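PDB 2HY5: putative sulfurtransferase DsrE from Allochromatium vinosum, which is of uncertain function but probably carries or transfers sulfur through a cysteine persulfide and may take part in oxidising intracellular sulfur. Local coordinates for residues G10-Q15 against D56-V61; I34-F39 against D74-V79; S47-T52 against D99-H104. All blocks are in the same frame, centred on the assembly; numbering follows the deposited sequence.

Interaction 1 (G10-Q15 against D56-V61); sequences GPYQHQ and DDRHIV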
ATOM      1  N   GLY A  10       4.505  -7.296   3.728  1.00 10.36           N
ATOM      2  CA  GLY A  10       4.502  -8.724   3.495  1.00 12.18           C
ATOM      3  C   GLY A  10       5.241  -9.110   2.228  1.00 10.73           C
ATOM      4  O   GLY A  10       5.472  -8.272   1.351  1.00 12.22           O
ATOM      5  N   PRO A  11       5.625 -10.388   2.106  1.00  9.74           N
ATOM      6  CA  PRO A  11       6.344 -10.890   0.934  1.00  9.31           C
ATOM      7  C   PRO A  11       5.493 -10.849  -0.335  1.00 10.12           C
ATOM      8  O   PRO A  11       4.279 -11.054  -0.290  1.00  9.12           O
ATOM      9  CB  PRO A  11       6.714 -12.311   1.346  1.00 13.72           C
ATOM     10  CG  PRO A  11       5.551 -12.710   2.214  1.00 13.06           C
ATOM     11  CD  PRO A  11       5.326 -11.478   3.053  1.00 12.27           C
ATOM     12  N   TYR A  12       6.151 -10.564  -1.456  1.00  9.69           N
ATOM     13  CA  TYR A  12       5.531 -10.504  -2.780  1.00  9.18           C
ATOM     14  C   TYR A  12       4.606  -9.323  -3.046  1.00  7.94           C
ATOM     15  O   TYR A  12       4.724  -8.680  -4.087  1.00  9.19           O
ATOM     16  CB  TYR A  12       4.787 -11.815  -3.082  1.00  9.29           C
ATOM     17  CG  TYR A  12       5.679 -13.039  -2.990  1.00  9.52           C
ATOM     18  CD1 TYR A  12       5.652 -13.857  -1.866  1.00  9.33           C
ATOM     19  CD2 TYR A  12       6.599 -13.331  -3.996  1.00 10.27           C
ATOM     20  CE1 TYR A  12       6.525 -14.941  -1.737  1.00 10.27           C
ATOM     21  CE2 TYR A  12       7.477 -14.408  -3.883  1.00 12.31           C
ATOM     22  CZ  TYR A  12       7.434 -15.207  -2.750  1.00 11.85           C
ATOM     23  OH  TYR A  12       8.301 -16.264  -2.617  1.00 13.62           O
ATOM     24  N   GLN A  13       3.698  -9.030  -2.116  1.00  8.42           N
ATOM     25  CA  GLN A  13       2.759  -7.920  -2.294  1.00  7.31           C
ATOM     26  C   GLN A  13       3.500  -6.615  -2.578  1.00  6.96           C
ATOM     27  O   GLN A  13       3.089  -5.833  -3.426  1.00  5.55           O
ATOM     28  CB  GLN A  13       1.890  -7.749  -1.046  1.00  6.97           C
ATOM     29  CG  GLN A  13       0.792  -6.688  -1.188  1.00 10.01           C
ATOM     30  CD  GLN A  13      -0.516  -7.243  -1.726  1.00 14.12           C
ATOM     31  OE1 GLN A  13      -0.588  -8.387  -2.176  1.00 11.41           O
ATOM     32  NE2 GLN A  13      -1.563  -6.427  -1.678  1.00 14.59           N
ATOM     33  N   HIS A  14       4.583  -6.382  -1.843  1.00  7.04           N
ATOM     34  CA  HIS A  14       5.401  -5.185  -2.016  1.00  7.19           C
ATOM     35  C   HIS A  14       6.859  -5.599  -2.165  1.00  6.58           C
ATOM     36  O   HIS A  14       7.285  -6.615  -1.611  1.00  7.92           O
ATOM     37  CB  HIS A  14       5.255  -4.252  -0.812  1.00  7.34           C
ATOM     38  CG  HIS A  14       3.889  -3.655  -0.670  1.00  9.46           C
ATOM     39  ND1 HIS A  14       2.887  -4.247   0.067  1.00 13.42           N
ATOM     40  CD2 HIS A  14       3.357  -2.514  -1.176  1.00 10.93           C
ATOM     41  CE1 HIS A  14       1.798  -3.500   0.013  1.00  9.04           C
ATOM     42  NE2 HIS A  14       2.058  -2.442  -0.734  1.00 13.95           N
ATOM     43  N   GLN A  15       7.630  -4.811  -2.907  1.00  7.15           N
ATOM     44  CA  GLN A  15       9.038  -5.128  -3.135  1.00  5.71           C
ATOM     45  C   GLN A  15       9.922  -4.929  -1.904  1.00  6.28           C
ATOM     46  O   GLN A  15      11.067  -5.378  -1.881  1.00  6.33           O
ATOM     47  CB  GLN A  15       9.572  -4.279  -4.287  1.00  7.43           C
ATOM     48  CG  GLN A  15      10.945  -4.714  -4.785  1.00  9.77           C
ATOM     49  CD  GLN A  15      11.471  -3.821  -5.886  1.00 12.65           C
ATOM     50  OE1 GLN A  15      10.729  -3.028  -6.474  1.00 11.80           O
ATOM     51  NE2 GLN A  15      12.760  -3.952  -6.183  1.00 13.60           N
ATOM     52  N   ASP A  56       9.762 -21.153 -10.464  1.00 25.51           N
ATOM     53  CA  ASP A  56      10.591 -20.387 -11.388  1.00 26.92           C
ATOM     54  C   ASP A  56      10.879 -18.963 -10.910  1.00 26.03           C
ATOM     55  O   ASP A  56      11.377 -18.133 -11.672  1.00 26.44           O
ATOM     56  CB  ASP A  56       9.945 -20.344 -12.775  1.00 48.12           C
ATOM     57  CG  ASP A  56       8.554 -19.750 -12.754  1.00 51.52           C
ATOM     58  OD1 ASP A  56       7.950 -19.625 -13.841  1.00 53.46           O
ATOM     59  OD2 ASP A  56       8.066 -19.408 -11.658  1.00 52.43           O
ATOM     60  N   ASP A  57      10.564 -18.680  -9.650  1.00 21.68           N
ATOM     61  CA  ASP A  57      10.816 -17.360  -9.085  1.00 19.74           C
ATOM     62  C   ASP A  57      11.366 -17.531  -7.672  1.00 17.87           C
ATOM     63  O   ASP A  57      11.327 -18.629  -7.114  1.00 15.50           O
ATOM     64  CB  ASP A  57       9.533 -16.526  -9.066  1.00 24.28           C
ATOM     65  CG  ASP A  57       9.805 -15.040  -8.908  1.00 25.85           C
ATOM     66  OD1 ASP A  57       8.841 -14.250  -8.955  1.00 27.99           O
ATOM     67  OD2 ASP A  57      10.984 -14.657  -8.740  1.00 27.78           O
ATOM     68  N   ARG A  58      11.869 -16.451  -7.089  1.00 16.11           N
ATOM     69  CA  ARG A  58      12.456 -16.539  -5.761  1.00 13.89           C
ATOM     70  C   ARG A  58      11.489 -16.918  -4.645  1.00 12.44           C
ATOM     71  O   ARG A  58      10.299 -16.595  -4.680  1.00 12.72           O
ATOM     72  CB  ARG A  58      13.179 -15.229  -5.405  1.00 15.42           C
ATOM     73  CG  ARG A  58      12.317 -14.124  -4.797  1.00 16.21           C
ATOM     74  CD  ARG A  58      11.336 -13.522  -5.783  1.00 15.36           C
ATOM     75  NE  ARG A  58      10.675 -12.342  -5.229  1.00 14.55           N
ATOM     76  CZ  ARG A  58       9.580 -11.785  -5.738  1.00 13.39           C
ATOM     77  NH1 ARG A  58       9.012 -12.301  -6.821  1.00 13.11           N
ATOM     78  NH2 ARG A  58       9.051 -10.713  -5.164  1.00 12.96           N
ATOM     79  N   HIS A  59      12.035 -17.623  -3.661  1.00 10.11           N
ATOM     80  CA  HIS A  59      11.297 -18.069  -2.488  1.00  8.95           C
ATOM     81  C   HIS A  59      11.778 -17.119  -1.396  1.00  8.19           C
ATOM     82  O   HIS A  59      12.807 -17.344  -0.769  1.00  9.59           O
ATOM     83  CB  HIS A  59      11.681 -19.514  -2.148  1.00 12.20           C
ATOM     84  CG  HIS A  59      10.756 -20.175  -1.173  1.00 12.77           C
ATOM     85  ND1 HIS A  59      10.474 -19.648   0.068  1.00 12.27           N
ATOM     86  CD2 HIS A  59      10.054 -21.332  -1.256  1.00 15.91           C
ATOM     87  CE1 HIS A  59       9.641 -20.449   0.708  1.00 14.89           C
ATOM     88  NE2 HIS A  59       9.371 -21.479  -0.075  1.00 16.35           N
ATOM     89  N   ILE A  60      11.037 -16.039  -1.194  1.00  7.35           N
ATOM     90  CA  ILE A  60      11.416 -15.035  -0.215  1.00  6.68           C
ATOM     91  C   ILE A  60      11.720 -15.548   1.191  1.00  6.14           C
ATOM     92  O   ILE A  60      12.751 -15.206   1.770  1.00  6.42           O
ATOM     93  CB  ILE A  60      10.341 -13.942  -0.130  1.00  8.53           C
ATOM     94  CG1 ILE A  60      10.237 -13.236  -1.485  1.00  8.36           C
ATOM     95  CG2 ILE A  60      10.685 -12.961   0.978  1.00  8.31           C
ATOM     96  CD1 ILE A  60       9.151 -12.174  -1.559  1.00  8.55           C
ATOM     97  N   VAL A  61      10.835 -16.363   1.747  1.00  5.66           N
ATOM     98  CA  VAL A  61      11.063 -16.861   3.094  1.00  5.29           C
ATOM     99  C   VAL A  61      12.314 -17.722   3.198  1.00  5.66           C
ATOM    100  O   VAL A  61      13.143 -17.498   4.079  1.00  8.14           O
ATOM    101  CB  VAL A  61       9.857 -17.665   3.606  1.00  5.84           C
ATOM    102  CG1 VAL A  61      10.109 -18.125   5.045  1.00  8.05           C
ATOM    103  CG2 VAL A  61       8.603 -16.798   3.539  1.00  6.73           C
TER
HETATM  104  O   HOH W   1       8.320 -17.432   0.294  1.00  8.68           O
HETATM  105  O   HOH W   2       6.444  -9.609  -6.093  1.00 21.83           O
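The phenol oxygen of Tyr12 is gripped by three partners. It donates to Arg58 O, OH to O 2.9 Å, and accepts from the backbone N of Ile60, N to OH 3.1 Å, in a bond of 162° at the hydrogen. A water adds a third bond: it donates to the same oxygen and accepts from Val61 N, joining the phenol to the next amide of helix 60-71. His59, the N-cap residue, lies between the two backbone groups that the hydroxyl joins. Arg58 O sits near the ring plane, at the hydroxyl end. With CG anti to the carbonyl carbon (chi1 -57°), the ring lies against Ile60, whose CD1 sits over the centre of one face, 3.5 Å from the centroid of the Tyr12 ring and almost on the ring normal, a CH-pi contact. The same methyl also reaches Pro11 CB, at 3.8 Å from Ile60 CD1. Arg58 passes the ring in the opposite direction, its guanidinium plane turned 62° from the ring plane; Tyr12 CD2 lies over the rim of one guanidinium face, 3.8 Å from Arg58 NH2. A second water links Arg58 NH2 to Tyr12 O. Arg58 NH1 forms a salt bridge with Asp57 OD1 at 2.9 Å, meeting it from above the carboxylate plane, and NH2 forms another with Asp18. Asp57 OD2 also accepts from the backbone N of Lys63 of the DsrF chain. The loop carrying Tyr12 leads from strand 2-7 to helix 16-29. By both donating and accepting, one buried hydroxyl satisfies a loop carbonyl and a helix-start amide, while the two acids are likely to balance the arginine's charge beside the aromatic ring.

Interaction 2 (I34-F39 against D74-V79); sequences IFRVFF and DMVVCV
Phe38 and Val76 meet on one face of a parallel beta-sheet, with Phe38 CE2 3.9 Å from Val76 CG1. Their strands, 33-39 and 75-78, belong to a beta-alpha-beta unit whose connection includes helix 60-71. The Phe38 ring, CG anti to the backbone N, reaches along the neighbouring strand until CZ is 3.7 Å from Cys78 CB; the Phe38 side chain also packs on Leu115 of helix 113-121. On the other face Val37, Phe39, Met75 and Val77 lie together. Here the Met75 sulfur comes beside Val37 CB, and the edge of the Phe39 ring approaches both Met75 CB and Val76 O.

Between these layers runs a ladder of four nearly straight backbone bonds: Val37 N to Asp74 O, Val76 N to Val37 O, Phe39 N to Val76 O and Cys78 N to Phe39 O. The last ties down the end of the second strand at Cys78, by similarity the persulfide-forming cysteine, which is also the N-cap residue of helix 79-85. Strand 2-7 flanks residues 34-39 and strand 108-110 flanks 75-78, which places the pair inside the sheet.

At the opposite end the apolar packing gives way to charge. The Arg36 chain passes Val76, CD to CG2 3.6 Å, and bends at chi3 (-63°), bringing its guanidinium beside the Asp74 carboxylate with the two planes 85° apart. Arg108 pairs with Asp74 OD1, and Gln114 O receives Arg36 NH1. One face of the Arg36 guanidinium carries Phe35 CE2. Arg36 NE, at the guanidinium edge, donates to Asp74 OD2 at 2.7 Å in a salt bridge, on the anti side and 29° out of the carboxylate plane, while NH2 adds a weak bond to that same oxygen.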
ATOM      1  N   ILE A  34      24.956  -6.850  10.522  1.00  9.82           N
ATOM      2  CA  ILE A  34      23.526  -6.588  10.558  1.00 10.83           C
ATOM      3  C   ILE A  34      23.160  -7.080  11.952  1.00 11.13           C
ATOM      4  O   ILE A  34      23.088  -8.283  12.205  1.00 12.39           O
ATOM      5  CB  ILE A  34      22.759  -7.375   9.475  1.00 12.32           C
ATOM      6  CG1 ILE A  34      23.098  -6.800   8.096  1.00 12.30           C
ATOM      7  CG2 ILE A  34      21.249  -7.285   9.726  1.00 13.30           C
ATOM      8  CD1 ILE A  34      22.371  -7.459   6.946  1.00 14.77           C
ATOM      9  N   PHE A  35      22.981  -6.131  12.861  1.00  8.95           N
ATOM     10  CA  PHE A  35      22.672  -6.422  14.251  1.00  9.30           C
ATOM     11  C   PHE A  35      21.343  -7.147  14.423  1.00 10.10           C
ATOM     12  O   PHE A  35      21.205  -8.001  15.299  1.00 10.40           O
ATOM     13  CB  PHE A  35      22.661  -5.120  15.053  1.00 12.15           C
ATOM     14  CG  PHE A  35      22.439  -5.315  16.522  1.00 14.05           C
ATOM     15  CD1 PHE A  35      23.483  -5.719  17.347  1.00 16.59           C
ATOM     16  CD2 PHE A  35      21.186  -5.099  17.079  1.00 14.31           C
ATOM     17  CE1 PHE A  35      23.282  -5.905  18.711  1.00 18.32           C
ATOM     18  CE2 PHE A  35      20.971  -5.283  18.441  1.00 17.48           C
ATOM     19  CZ  PHE A  35      22.020  -5.686  19.260  1.00 18.00           C
ATOM     20  N   ARG A  36      20.368  -6.804  13.587  1.00  8.93           N
ATOM     21  CA  ARG A  36      19.055  -7.428  13.675  1.00  7.70           C
ATOM     22  C   ARG A  36      18.186  -7.036  12.486  1.00  7.63           C
ATOM     23  O   ARG A  36      18.291  -5.923  11.975  1.00  8.44           O
ATOM     24  CB  ARG A  36      18.375  -6.997  14.981  1.00  9.69           C
ATOM     25  CG  ARG A  36      16.959  -7.541  15.221  1.00  8.40           C
ATOM     26  CD  ARG A  36      16.550  -7.279  16.673  1.00 11.16           C
ATOM     27  NE  ARG A  36      17.446  -7.995  17.577  1.00  9.97           N
ATOM     28  CZ  ARG A  36      17.899  -7.529  18.737  1.00 11.20           C
ATOM     29  NH1 ARG A  36      17.545  -6.328  19.172  1.00 10.56           N
ATOM     30  NH2 ARG A  36      18.738  -8.267  19.452  1.00 11.54           N
ATOM     31  N   VAL A  37      17.361  -7.975  12.040  1.00  7.92           N
ATOM     32  CA  VAL A  37      16.419  -7.746  10.954  1.00  8.83           C
ATOM     33  C   VAL A  37      15.085  -7.847  11.677  1.00  9.27           C
ATOM     34  O   VAL A  37      14.735  -8.906  12.203  1.00  8.47           O
ATOM     35  CB  VAL A  37      16.500  -8.844   9.873  1.00  9.28           C
ATOM     36  CG1 VAL A  37      15.527  -8.529   8.743  1.00  9.75           C
ATOM     37  CG2 VAL A  37      17.914  -8.945   9.332  1.00 10.18           C
ATOM     38  N   PHE A  38      14.355  -6.742  11.722  1.00  7.71           N
ATOM     39  CA  PHE A  38      13.089  -6.710  12.432  1.00  8.62           C
ATOM     40  C   PHE A  38      11.893  -6.571  11.499  1.00  8.14           C
ATOM     41  O   PHE A  38      11.837  -5.655  10.682  1.00  8.73           O
ATOM     42  CB  PHE A  38      13.107  -5.560  13.441  1.00  7.62           C
ATOM     43  CG  PHE A  38      11.992  -5.614  14.438  1.00  7.78           C
ATOM     44  CD1 PHE A  38      10.728  -5.129  14.119  1.00  9.23           C
ATOM     45  CD2 PHE A  38      12.196  -6.183  15.690  1.00  9.33           C
ATOM     46  CE1 PHE A  38       9.682  -5.210  15.034  1.00  9.30           C
ATOM     47  CE2 PHE A  38      11.160  -6.271  16.616  1.00  9.52           C
ATOM     48  CZ  PHE A  38       9.898  -5.785  16.288  1.00 11.55           C
ATOM     49  N   PHE A  39      10.947  -7.498  11.619  1.00  4.94           N
ATOM     50  CA  PHE A  39       9.750  -7.472  10.788  1.00  6.27           C
ATOM     51  C   PHE A  39       8.578  -6.915  11.581  1.00  7.14           C
ATOM     52  O   PHE A  39       8.237  -7.427  12.650  1.00  6.62           O
ATOM     53  CB  PHE A  39       9.432  -8.876  10.266  1.00  6.51           C
ATOM     54  CG  PHE A  39      10.526  -9.467   9.422  1.00  6.89           C
ATOM     55  CD1 PHE A  39      11.575 -10.167  10.006  1.00  6.98           C
ATOM     56  CD2 PHE A  39      10.527  -9.291   8.047  1.00  4.30           C
ATOM     57  CE1 PHE A  39      12.609 -10.690   9.226  1.00  7.31           C
ATOM     58  CE2 PHE A  39      11.552  -9.809   7.260  1.00  7.88           C
ATOM     59  CZ  PHE A  39      12.595 -10.507   7.852  1.00  8.04           C
ATOM     60  N   ASP A  74      20.015 -12.336  13.294  1.00 11.31           N
ATOM     61  CA  ASP A  74      18.956 -12.370  14.294  1.00 10.14           C
ATOM     62  C   ASP A  74      17.719 -11.776  13.617  1.00 10.77           C
ATOM     63  O   ASP A  74      17.599 -10.561  13.473  1.00 10.67           O
ATOM     64  CB  ASP A  74      19.362 -11.543  15.520  1.00 13.80           C
ATOM     65  CG  ASP A  74      18.324 -11.587  16.631  1.00 14.65           C
ATOM     66  OD1 ASP A  74      17.656 -12.629  16.785  1.00 14.82           O
ATOM     67  OD2 ASP A  74      18.186 -10.580  17.360  1.00 15.18           O
ATOM     68  N   MET A  75      16.821 -12.654  13.182  1.00 10.00           N
ATOM     69  CA  MET A  75      15.597 -12.245  12.504  1.00 10.29           C
ATOM     70  C   MET A  75      14.480 -12.256  13.529  1.00 11.46           C
ATOM     71  O   MET A  75      14.127 -13.309  14.064  1.00 10.38           O
ATOM     72  CB  MET A  75      15.295 -13.230  11.383  1.00 13.66           C
ATOM     73  CG  MET A  75      16.517 -13.558  10.562  1.00 16.04           C
ATOM     74  SD  MET A  75      16.418 -12.874   8.917  1.00 20.09           S
ATOM     75  CE  MET A  75      15.770 -14.128   8.157  1.00  8.97           C
ATOM     76  N   VAL A  76      13.923 -11.080  13.794  1.00  6.84           N
ATOM     77  CA  VAL A  76      12.882 -10.950  14.798  1.00  6.12           C
ATOM     78  C   VAL A  76      11.550 -10.493  14.224  1.00  8.02           C
ATOM     79  O   VAL A  76      11.489  -9.588  13.385  1.00  4.55           O
ATOM     80  CB  VAL A  76      13.333  -9.960  15.897  1.00 10.70           C
ATOM     81  CG1 VAL A  76      12.340  -9.956  17.057  1.00 12.24           C
ATOM     82  CG2 VAL A  76      14.731 -10.336  16.379  1.00 14.35           C
ATOM     83  N   VAL A  77      10.486 -11.140  14.689  1.00  8.33           N
ATOM     84  CA  VAL A  77       9.121 -10.831  14.272  1.00  8.61           C
ATOM     85  C   VAL A  77       8.351 -10.276  15.467  1.00  8.29           C
ATOM     86  O   VAL A  77       8.305 -10.899  16.532  1.00  8.15           O
ATOM     87  CB  VAL A  77       8.418 -12.101  13.752  1.00 15.14           C
ATOM     88  CG1 VAL A  77       6.974 -11.800  13.395  1.00 16.74           C
ATOM     89  CG2 VAL A  77       9.174 -12.647  12.546  1.00 14.37           C
ATOM     90  N   CYS A  78       7.750  -9.099  15.296  1.00  8.55           N
ATOM     91  CA  CYS A  78       6.989  -8.459  16.364  1.00  8.61           C
ATOM     92  C   CYS A  78       5.812  -9.319  16.822  1.00  7.92           C
ATOM     93  O   CYS A  78       4.970  -9.711  16.015  1.00  7.50           O
ATOM     94  CB  CYS A  78       6.460  -7.105  15.897  1.00  9.20           C
ATOM     95  SG  CYS A  78       5.456  -6.277  17.140  1.00 17.51           S
ATOM     96  N   VAL A  79       5.745  -9.594  18.120  1.00  8.65           N
ATOM     97  CA  VAL A  79       4.668 -10.421  18.655  1.00  9.50           C
ATOM     98  C   VAL A  79       3.281  -9.798  18.497  1.00 10.25           C
ATOM     99  O   VAL A  79       2.324 -10.489  18.149  1.00  8.57           O
ATOM    100  CB  VAL A  79       4.910 -10.753  20.150  1.00 14.20           C
ATOM    101  CG1 VAL A  79       4.876  -9.481  20.989  1.00 14.35           C
ATOM    102  CG2 VAL A  79       3.867 -11.742  20.634  1.00 13.04           C
TER
HETATM  103  O   HOH W   3      22.338 -10.487  13.326  1.00 16.73           O

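Interaction 3 (S47-T52 against D99-H104); sequences STRLTT and DATNIH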
ATOM      1  N   SER A  47       7.803 -14.412   7.745  1.00  7.53           N
ATOM      2  CA  SER A  47       8.315 -15.472   8.605  1.00  7.93           C
ATOM      3  C   SER A  47       7.540 -16.784   8.613  1.00  7.95           C
ATOM      4  O   SER A  47       7.861 -17.679   9.394  1.00  9.39           O
ATOM      5  CB  SER A  47       8.419 -14.961  10.040  1.00  7.25           C
ATOM      6  OG  SER A  47       7.139 -14.723  10.595  1.00  8.98           O
ATOM      7  N   THR A  48       6.528 -16.909   7.764  1.00  8.15           N
ATOM      8  CA  THR A  48       5.752 -18.144   7.727  1.00  9.06           C
ATOM      9  C   THR A  48       6.440 -19.213   6.887  1.00  8.59           C
ATOM     10  O   THR A  48       7.020 -18.915   5.847  1.00  8.96           O
ATOM     11  CB  THR A  48       4.331 -17.909   7.165  1.00 10.94           C
ATOM     12  OG1 THR A  48       3.683 -19.173   6.974  1.00 11.61           O
ATOM     13  CG2 THR A  48       4.386 -17.165   5.845  1.00 11.67           C
ATOM     14  N   ARG A  49       6.363 -20.460   7.343  1.00  7.67           N
ATOM     15  CA  ARG A  49       6.981 -21.583   6.638  1.00  7.07           C
ATOM     16  C   ARG A  49       5.978 -22.267   5.713  1.00  8.50           C
ATOM     17  O   ARG A  49       6.303 -23.257   5.064  1.00  8.90           O
ATOM     18  CB  ARG A  49       7.510 -22.615   7.643  1.00  9.00           C
ATOM     19  CG  ARG A  49       6.420 -23.367   8.422  1.00 10.40           C
ATOM     20  CD  ARG A  49       7.025 -24.466   9.314  1.00 10.12           C
ATOM     21  NE  ARG A  49       6.006 -25.325   9.921  1.00  9.12           N
ATOM     22  CZ  ARG A  49       5.363 -25.047  11.052  1.00 10.69           C
ATOM     23  NH1 ARG A  49       5.633 -23.929  11.715  1.00 12.18           N
ATOM     24  NH2 ARG A  49       4.447 -25.889  11.525  1.00 10.16           N
ATOM     25  N   LEU A  50       4.770 -21.720   5.638  1.00  7.26           N
ATOM     26  CA  LEU A  50       3.722 -22.316   4.825  1.00  7.40           C
ATOM     27  C   LEU A  50       3.602 -21.841   3.378  1.00  7.47           C
ATOM     28  O   LEU A  50       2.635 -22.187   2.702  1.00  9.12           O
ATOM     29  CB  LEU A  50       2.370 -22.153   5.531  1.00  9.29           C
ATOM     30  CG  LEU A  50       2.261 -22.771   6.929  1.00  9.46           C
ATOM     31  CD1 LEU A  50       0.860 -22.522   7.488  1.00  9.23           C
ATOM     32  CD2 LEU A  50       2.556 -24.276   6.869  1.00 10.25           C
ATOM     33  N   THR A  51       4.571 -21.070   2.889  1.00  9.25           N
ATOM     34  CA  THR A  51       4.488 -20.612   1.502  1.00 10.35           C
ATOM     35  C   THR A  51       4.993 -21.652   0.499  1.00 11.56           C
ATOM     36  O   THR A  51       5.907 -22.422   0.781  1.00 12.35           O
ATOM     37  CB  THR A  51       5.268 -19.287   1.266  1.00 10.86           C
ATOM     38  OG1 THR A  51       6.679 -19.529   1.299  1.00 10.38           O
ATOM     39  CG2 THR A  51       4.907 -18.258   2.330  1.00  9.95           C
ATOM     40  N   THR A  52       4.374 -21.667  -0.677  1.00 10.51           N
ATOM     41  CA  THR A  52       4.758 -22.572  -1.756  1.00 12.10           C
ATOM     42  C   THR A  52       4.712 -21.722  -3.021  1.00 12.94           C
ATOM     43  O   THR A  52       3.859 -21.911  -3.888  1.00 13.47           O
ATOM     44  CB  THR A  52       3.776 -23.756  -1.890  1.00 18.37           C
ATOM     45  OG1 THR A  52       3.760 -24.512  -0.670  1.00 20.85           O
ATOM     46  CG2 THR A  52       4.209 -24.675  -3.029  1.00 19.36           C
ATOM     47  N   ASP A  99      -4.266 -24.749  17.352  1.00 18.55           N
ATOM     48  CA  ASP A  99      -3.904 -26.153  17.193  1.00 19.33           C
ATOM     49  C   ASP A  99      -2.772 -26.359  16.188  1.00 19.06           C
ATOM     50  O   ASP A  99      -2.483 -27.490  15.803  1.00 19.73           O
ATOM     51  CB  ASP A  99      -5.120 -26.989  16.767  1.00 30.27           C
ATOM     52  CG  ASP A  99      -5.726 -26.526  15.450  1.00 33.16           C
ATOM     53  OD1 ASP A  99      -4.962 -26.201  14.519  1.00 35.36           O
ATOM     54  OD2 ASP A  99      -6.972 -26.505  15.337  1.00 35.11           O
ATOM     55  N   ALA A 100      -2.135 -25.271  15.768  1.00 15.27           N
ATOM     56  CA  ALA A 100      -1.036 -25.361  14.812  1.00 13.14           C
ATOM     57  C   ALA A 100      -0.142 -24.127  14.871  1.00 11.63           C
ATOM     58  O   ALA A 100      -0.528 -23.100  15.424  1.00 10.99           O
ATOM     59  CB  ALA A 100      -1.589 -25.531  13.404  1.00 20.14           C
ATOM     60  N   THR A 101       1.058 -24.251  14.311  1.00 11.66           N
ATOM     61  CA  THR A 101       2.023 -23.151  14.254  1.00  9.47           C
ATOM     62  C   THR A 101       2.389 -22.961  12.787  1.00  8.76           C
ATOM     63  O   THR A 101       2.190 -23.861  11.972  1.00  9.45           O
ATOM     64  CB  THR A 101       3.332 -23.470  15.016  1.00 13.92           C
ATOM     65  OG1 THR A 101       4.004 -24.553  14.362  1.00 15.34           O
ATOM     66  CG2 THR A 101       3.046 -23.852  16.455  1.00 12.96           C
ATOM     67  N   ASN A 102       2.922 -21.795  12.437  1.00  8.64           N
ATOM     68  CA  ASN A 102       3.303 -21.568  11.052  1.00  8.39           C
ATOM     69  C   ASN A 102       4.619 -20.818  10.896  1.00  8.54           C
ATOM     70  O   ASN A 102       5.072 -20.579   9.783  1.00 11.73           O
ATOM     71  CB  ASN A 102       2.185 -20.826  10.309  1.00  8.03           C
ATOM     72  CG  ASN A 102       1.967 -19.426  10.835  1.00  7.52           C
ATOM     73  OD1 ASN A 102       2.347 -19.111  11.960  1.00  7.91           O
ATOM     74  ND2 ASN A 102       1.341 -18.579  10.026  1.00  9.21           N
ATOM     75  N   ILE A 103       5.256 -20.468  12.004  1.00  9.53           N
ATOM     76  CA  ILE A 103       6.512 -19.739  11.891  1.00  8.83           C
ATOM     77  C   ILE A 103       7.648 -20.605  11.347  1.00  9.60           C
ATOM     78  O   ILE A 103       7.696 -21.818  11.572  1.00  9.21           O
ATOM     79  CB  ILE A 103       6.949 -19.145  13.246  1.00 14.23           C
ATOM     80  CG1 ILE A 103       7.982 -18.042  13.003  1.00 14.58           C
ATOM     81  CG2 ILE A 103       7.537 -20.233  14.144  1.00 13.83           C
ATOM     82  CD1 ILE A 103       8.589 -17.491  14.263  1.00 19.60           C
ATOM     83  N   HIS A 104       8.546 -19.979  10.597  1.00  6.79           N
ATOM     84  CA  HIS A 104       9.702 -20.677  10.053  1.00  7.65           C
ATOM     85  C   HIS A 104      10.694 -20.721  11.222  1.00  8.36           C
ATOM     86  O   HIS A 104      10.928 -19.709  11.884  1.00  7.31           O
ATOM     87  CB  HIS A 104      10.271 -19.888   8.866  1.00 10.00           C
ATOM     88  CG  HIS A 104      11.402 -20.576   8.167  1.00 11.50           C
ATOM     89  ND1 HIS A 104      12.636 -20.762   8.752  1.00  9.92           N
ATOM     90  CD2 HIS A 104      11.483 -21.129   6.932  1.00 10.74           C
ATOM     91  CE1 HIS A 104      13.429 -21.400   7.910  1.00 11.08           C
ATOM     92  NE2 HIS A 104      12.754 -21.635   6.798  1.00 11.37           N
TER
HETATM   93  O   HOH W   4       1.134 -18.621   7.071  1.00  9.83           O
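Arg49 NH1 and NH2 both bond to Thr101 OG1, an end-on grip in the guanidinium plane with each nitrogen 3.2 Å from that oxygen. Arg49 NH1 also donates to Ile103 O at 3.0 Å. From a CG set between the backbone N and the carbonyl carbon (chi1 69°), the extended chain carries its methylenes past Asn102 O and Ile103 O to Thr101. At its root, Arg49 N donates to Asn102 O, 2.8 Å apart, and His104 N donates to Ser47 O, 2.7 Å apart. These two bonds frame the single bridge between Thr48 and Ile103. Leu50 CD1 lies 3.5 Å from Asn102 CB, the two side chains crossing at about a right angle.

Further out, Thr48 OG1 accepts from Leu50 N in an ST turn, and a water joins this hydroxyl to Asn102 ND2. The Asn102 amide is fixed by Val88 N and Gly86 O, and Ser47 OG by Val44 O. Across the subunit boundary, Arg49 NH2 pairs with Asp99 of the second subunit, and Asp99 of this chain receives Arg49 of that subunit. A leucine in place of this arginine would probably leave Ile103 O and Thr101 OG1 without these donors and Asp99 of the second subunit without its charged mate. The arrangement is a bridged pair of irregular loops at a subunit interface, before helix 60-71 and strand 108-110.

Overall arrangement
Interaction 2 is the core of the fold, about 5 Å from the chain centre to its own centre, where neighbouring strands pair and no other chain touches. Interactions 1 and 3, each about 13 Å out, are also largely buried, but interaction 1 joins a loop to the start of helix 60-71 and interaction 3 two loops; both touch the second copy of DsrE, interaction 1 also DsrF and DsrH. A backbone ladder between apolar layers, with one salt bridge at its end, contrasts with polar grips by Tyr12 and Arg49, joined in interaction 3 by two backbone bonds. Val61 packs on Thr48 and His104, Ser47 on Val77. Interactions 1 and 2 do not touch, although helix 60-71 falls between interaction 2's strands along the chain.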